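Exopolygalacturonate lyase (Vibrio vulnificus, PDB 5A29) probably cleaves pectate by beta-elimination as a manganese-binding polysaccharide lyase of family 2, releasing products from chain ends. Local coordinates at residues W71-A85 / W130-E144. Residues are numbered along the deposited sequence; the frame is centred on the assembly and turned at random.
Sequences WIYPDGRTATISNFA and WGGHRFVNLDTLELE. With MN (manganese (II) ion), chain C.
A bend at chi3 (75°) in R77 and another at chi2 (-75°) in E144 bring guanidinium and carboxylate together from opposite directions across the sheet. The grip is end-on and twofold: NH2 of R77 lies 2.7 Å from OE1 of E144, on that oxygen's syn lone pair, while NH1 donates to E144 OE2 at a longer 3.2 Å but straighter (169°). N137, from the strand paired with 78-82, adds a third donor, its ND2 lying 2.9 Å from E144 OE2 and approaching from the same face of the carboxylate as R77 NH1. CD2 of Y73 lies against one face of the guanidinium, toward its rim. F135 is sandwiched, with CB of E144 over one face and I81 over the other, where CG1 makes a CH-pi contact 4.2 Å from the ring centroid.

Strand pairing supplies the frame. S82 and V136 form an antiparallel hydrogen-bonded pair, and L138 N continues the ladder to T80 O. Beside it, T80 OG1 bonds to D139 OD2 at 2.8 Å, out of the carboxylate plane; the other oxygen of D139 is held by S49.

Where the strands part, the amide of N83 pairs with both the N-H and the C=O of G131: OD1 accepts from G131 N at 2.9 Å on an in-plane lone pair, and ND2 donates to G131 O at 2.7 Å. Two residues on, H133 binds manganese with E154 and H196. These two hydrogen bonds thus tie the start of the metal-bearing loop to the sheet, while three donors on one buried carboxylate would favour its ionised form.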
# COMPACT_ATOMS: atom_id res chain seq x y z
N TRP A 71 -21.83 6.90 1.96
CA TRP A 71 -21.63 7.50 0.62
C TRP A 71 -22.89 8.30 0.29
O TRP A 71 -23.99 7.78 0.50
CB TRP A 71 -21.47 6.39 -0.46
CG TRP A 71 -20.96 6.96 -1.76
CD1 TRP A 71 -21.70 7.34 -2.83
CD2 TRP A 71 -19.58 7.25 -2.10
NE1 TRP A 71 -20.88 7.89 -3.82
CE2 TRP A 71 -19.57 7.82 -3.40
CE3 TRP A 71 -18.35 7.08 -1.41
CZ2 TRP A 71 -18.40 8.21 -4.04
CZ3 TRP A 71 -17.16 7.47 -2.07
CH2 TRP A 71 -17.20 8.01 -3.37
N ILE A 72 -22.71 9.52 -0.22
CA ILE A 72 -23.83 10.33 -0.69
C ILE A 72 -23.80 10.39 -2.22
O ILE A 72 -22.86 10.95 -2.80
CB ILE A 72 -23.74 11.75 -0.15
CG1 ILE A 72 -23.84 11.70 1.39
CG2 ILE A 72 -24.90 12.62 -0.72
CD1 ILE A 72 -23.48 13.02 2.03
N TYR A 73 -24.82 9.82 -2.86
CA TYR A 73 -24.93 9.90 -4.33
C TYR A 73 -25.37 11.26 -4.90
O TYR A 73 -25.92 12.07 -4.17
CB TYR A 73 -25.86 8.82 -4.83
CG TYR A 73 -25.26 7.47 -4.66
CD1 TYR A 73 -24.47 6.92 -5.67
CD2 TYR A 73 -25.52 6.71 -3.53
CE1 TYR A 73 -23.96 5.64 -5.56
CE2 TYR A 73 -24.98 5.43 -3.39
CZ TYR A 73 -24.18 4.93 -4.41
OH TYR A 73 -23.66 3.68 -4.32
N PRO A 74 -25.12 11.50 -6.20
CA PRO A 74 -25.55 12.81 -6.71
C PRO A 74 -27.08 13.10 -6.50
O PRO A 74 -27.44 14.25 -6.33
CB PRO A 74 -25.13 12.78 -8.20
CG PRO A 74 -23.95 11.83 -8.22
CD PRO A 74 -24.33 10.75 -7.21
N ASP A 75 -27.93 12.07 -6.51
CA ASP A 75 -29.38 12.29 -6.40
C ASP A 75 -29.77 12.45 -4.92
O ASP A 75 -30.93 12.69 -4.60
CB ASP A 75 -30.18 11.13 -7.02
CG ASP A 75 -29.99 9.82 -6.27
OD1 ASP A 75 -28.97 9.66 -5.59
OD2 ASP A 75 -30.86 8.92 -6.37
N GLY A 76 -28.80 12.29 -4.04
CA GLY A 76 -28.96 12.62 -2.64
C GLY A 76 -29.23 11.38 -1.82
O GLY A 76 -29.24 11.45 -0.59
N ARG A 77 -29.45 10.25 -2.48
CA ARG A 77 -29.53 8.97 -1.78
C ARG A 77 -28.21 8.70 -1.01
O ARG A 77 -27.12 9.12 -1.45
CB ARG A 77 -29.76 7.83 -2.75
CG ARG A 77 -30.03 6.50 -2.08
CD ARG A 77 -30.38 5.36 -3.03
NE ARG A 77 -29.25 4.82 -3.79
CZ ARG A 77 -28.45 3.80 -3.41
NH1 ARG A 77 -28.57 3.21 -2.23
NH2 ARG A 77 -27.49 3.40 -4.21
N THR A 78 -28.33 8.10 0.16
CA THR A 78 -27.15 7.79 1.00
C THR A 78 -27.08 6.29 1.20
O THR A 78 -28.13 5.60 1.24
CB THR A 78 -27.15 8.47 2.37
OG1 THR A 78 -28.31 8.05 3.09
CG2 THR A 78 -27.11 9.99 2.25
N ALA A 79 -25.86 5.75 1.20
CA ALA A 79 -25.67 4.34 1.49
C ALA A 79 -24.54 4.19 2.51
O ALA A 79 -23.44 4.69 2.31
CB ALA A 79 -25.39 3.52 0.23
N THR A 80 -24.85 3.50 3.58
CA THR A 80 -23.85 3.24 4.61
C THR A 80 -22.81 2.26 4.06
O THR A 80 -23.18 1.18 3.59
CB THR A 80 -24.55 2.61 5.85
OG1 THR A 80 -25.51 3.57 6.32
CG2 THR A 80 -23.52 2.41 6.96
N ILE A 81 -21.53 2.60 4.23
CA ILE A 81 -20.44 1.85 3.51
C ILE A 81 -19.94 0.67 4.31
O ILE A 81 -19.53 0.83 5.47
CB ILE A 81 -19.24 2.79 3.22
CG1 ILE A 81 -19.71 3.95 2.37
CG2 ILE A 81 -18.08 1.99 2.54
CD1 ILE A 81 -18.86 5.18 2.43
N SER A 82 -20.00 -0.53 3.74
CA SER A 82 -19.17 -1.65 4.20
C SER A 82 -18.26 -2.17 3.02
O SER A 82 -18.73 -2.89 2.13
CB SER A 82 -20.07 -2.76 4.68
OG SER A 82 -19.34 -3.87 5.18
N ASN A 83 -16.97 -1.87 3.08
CA ASN A 83 -16.03 -2.26 1.99
C ASN A 83 -14.93 -3.07 2.63
O ASN A 83 -14.05 -2.52 3.26
CB ASN A 83 -15.50 -0.98 1.33
CG ASN A 83 -14.74 -1.28 0.02
OD1 ASN A 83 -14.16 -2.33 -0.12
ND2 ASN A 83 -14.75 -0.35 -0.89
N PHE A 84 -14.99 -4.39 2.48
CA PHE A 84 -14.11 -5.33 3.11
C PHE A 84 -12.65 -5.09 2.69
O PHE A 84 -11.76 -5.39 3.50
CB PHE A 84 -14.55 -6.77 2.78
CG PHE A 84 -13.90 -7.86 3.60
CD1 PHE A 84 -13.93 -7.84 5.01
CD2 PHE A 84 -13.28 -8.93 2.98
CE1 PHE A 84 -13.39 -8.86 5.77
CE2 PHE A 84 -12.71 -9.95 3.71
CZ PHE A 84 -12.78 -9.94 5.14
N ALA A 85 -12.42 -4.47 1.52
CA ALA A 85 -11.04 -4.14 1.06
C ALA A 85 -10.38 -3.02 1.96
O ALA A 85 -9.15 -2.86 1.96
CB ALA A 85 -11.06 -3.69 -0.40
N TRP A 130 -15.86 -5.67 -3.42
CA TRP A 130 -15.08 -4.77 -2.54
C TRP A 130 -14.20 -3.91 -3.45
O TRP A 130 -14.30 -3.99 -4.70
CB TRP A 130 -14.23 -5.59 -1.53
CG TRP A 130 -13.06 -6.34 -2.15
CD1 TRP A 130 -12.76 -6.45 -3.51
CD2 TRP A 130 -12.06 -7.08 -1.46
NE1 TRP A 130 -11.59 -7.17 -3.66
CE2 TRP A 130 -11.17 -7.62 -2.44
CE3 TRP A 130 -11.80 -7.33 -0.11
CZ2 TRP A 130 -10.06 -8.37 -2.10
CZ3 TRP A 130 -10.72 -8.12 0.22
CH2 TRP A 130 -9.84 -8.62 -0.77
N GLY A 131 -13.39 -3.03 -2.85
CA GLY A 131 -12.37 -2.31 -3.62
C GLY A 131 -12.81 -0.92 -4.00
O GLY A 131 -13.74 -0.34 -3.43
N GLY A 132 -12.08 -0.36 -4.95
CA GLY A 132 -12.19 1.07 -5.28
C GLY A 132 -13.54 1.52 -5.86
O GLY A 132 -13.87 2.71 -5.78
N HIS A 133 -14.30 0.60 -6.45
CA HIS A 133 -15.54 0.98 -7.20
C HIS A 133 -16.64 0.02 -6.88
O HIS A 133 -17.61 -0.08 -7.65
CB HIS A 133 -15.30 0.92 -8.72
CG HIS A 133 -14.34 1.93 -9.27
ND1 HIS A 133 -14.40 3.27 -8.98
CD2 HIS A 133 -13.31 1.78 -10.13
CE1 HIS A 133 -13.44 3.91 -9.64
NE2 HIS A 133 -12.76 3.02 -10.35
N ARG A 134 -16.54 -0.71 -5.75
CA ARG A 134 -17.66 -1.56 -5.35
C ARG A 134 -17.68 -1.76 -3.82
O ARG A 134 -16.66 -2.08 -3.23
CB ARG A 134 -17.57 -2.97 -5.96
CG ARG A 134 -18.95 -3.62 -6.18
CD ARG A 134 -19.59 -2.97 -7.42
NE ARG A 134 -21.04 -3.17 -7.58
CZ ARG A 134 -21.55 -4.27 -8.09
NH1 ARG A 134 -20.74 -5.28 -8.38
NH2 ARG A 134 -22.87 -4.37 -8.27
N PHE A 135 -18.86 -1.74 -3.21
CA PHE A 135 -18.94 -2.07 -1.78
C PHE A 135 -20.35 -2.57 -1.43
O PHE A 135 -21.25 -2.55 -2.27
CB PHE A 135 -18.52 -0.85 -0.91
CG PHE A 135 -19.45 0.35 -0.97
CD1 PHE A 135 -20.58 0.43 -0.12
CD2 PHE A 135 -19.20 1.41 -1.83
CE1 PHE A 135 -21.43 1.55 -0.13
CE2 PHE A 135 -20.05 2.53 -1.87
CZ PHE A 135 -21.17 2.60 -1.03
N VAL A 136 -20.54 -2.97 -0.18
CA VAL A 136 -21.85 -3.51 0.29
C VAL A 136 -22.58 -2.43 1.14
O VAL A 136 -21.95 -1.78 1.98
CB VAL A 136 -21.64 -4.79 1.08
CG1 VAL A 136 -23.01 -5.38 1.51
CG2 VAL A 136 -20.94 -5.83 0.20
N ASN A 137 -23.86 -2.17 0.84
CA ASN A 137 -24.70 -1.30 1.68
C ASN A 137 -24.86 -1.97 3.07
O ASN A 137 -25.40 -3.08 3.18
CB ASN A 137 -26.10 -1.08 1.03
CG ASN A 137 -26.89 0.05 1.71
OD1 ASN A 137 -27.05 0.05 2.94
ND2 ASN A 137 -27.32 1.03 0.94
N LEU A 138 -24.33 -1.34 4.14
CA LEU A 138 -24.31 -2.03 5.46
C LEU A 138 -25.77 -2.28 6.02
O LEU A 138 -26.04 -3.28 6.73
CB LEU A 138 -23.52 -1.16 6.50
CG LEU A 138 -23.27 -1.82 7.87
CD1 LEU A 138 -22.24 -2.94 7.86
CD2 LEU A 138 -22.81 -0.76 8.88
N ASP A 139 -26.68 -1.39 5.65
CA ASP A 139 -28.07 -1.44 6.14
C ASP A 139 -28.98 -2.31 5.28
O ASP A 139 -29.94 -2.87 5.79
CB ASP A 139 -28.66 -0.05 6.17
CG ASP A 139 -27.90 0.87 7.07
OD1 ASP A 139 -27.36 0.41 8.10
OD2 ASP A 139 -27.81 2.07 6.75
N THR A 140 -28.74 -2.39 3.98
CA THR A 140 -29.66 -3.16 3.11
C THR A 140 -29.04 -4.43 2.56
O THR A 140 -29.75 -5.32 2.12
CB THR A 140 -30.23 -2.34 1.94
OG1 THR A 140 -29.16 -1.92 1.09
CG2 THR A 140 -31.00 -1.12 2.40
N LEU A 141 -27.71 -4.54 2.64
CA LEU A 141 -26.94 -5.67 2.04
C LEU A 141 -26.98 -5.72 0.51
O LEU A 141 -26.48 -6.65 -0.09
CB LEU A 141 -27.30 -7.04 2.62
CG LEU A 141 -27.42 -7.11 4.14
CD1 LEU A 141 -27.80 -8.53 4.47
CD2 LEU A 141 -26.13 -6.70 4.86
N GLU A 142 -27.50 -4.67 -0.12
CA GLU A 142 -27.43 -4.54 -1.58
C GLU A 142 -25.98 -4.16 -1.96
O GLU A 142 -25.30 -3.48 -1.17
CB GLU A 142 -28.37 -3.42 -2.00
CG GLU A 142 -29.84 -3.79 -1.81
CD GLU A 142 -30.74 -2.56 -1.78
OE1 GLU A 142 -30.33 -1.50 -1.22
OE2 GLU A 142 -31.86 -2.66 -2.31
N LEU A 143 -25.54 -4.54 -3.17
CA LEU A 143 -24.29 -4.01 -3.73
C LEU A 143 -24.40 -2.56 -4.09
O LEU A 143 -25.47 -2.12 -4.56
CB LEU A 143 -23.85 -4.80 -4.96
CG LEU A 143 -23.81 -6.27 -4.64
CD1 LEU A 143 -23.36 -6.99 -5.90
CD2 LEU A 143 -22.93 -6.61 -3.43
N GLU A 144 -23.31 -1.81 -3.89
CA GLU A 144 -23.29 -0.42 -4.28
C GLU A 144 -22.19 -0.18 -5.29
O GLU A 144 -21.14 -0.81 -5.20
CB GLU A 144 -23.06 0.49 -3.04
CG GLU A 144 -24.20 0.37 -2.00
CD GLU A 144 -25.47 1.10 -2.45
OE1 GLU A 144 -25.39 2.01 -3.33
OE2 GLU A 144 -26.53 0.79 -1.87
MN MN C . -10.90 3.31 -11.32
O HOH W 1 -29.34 2.83 1.39
O HOH W 2 -27.65 2.63 3.95
O HOH W 3 -10.31 4.70 -9.64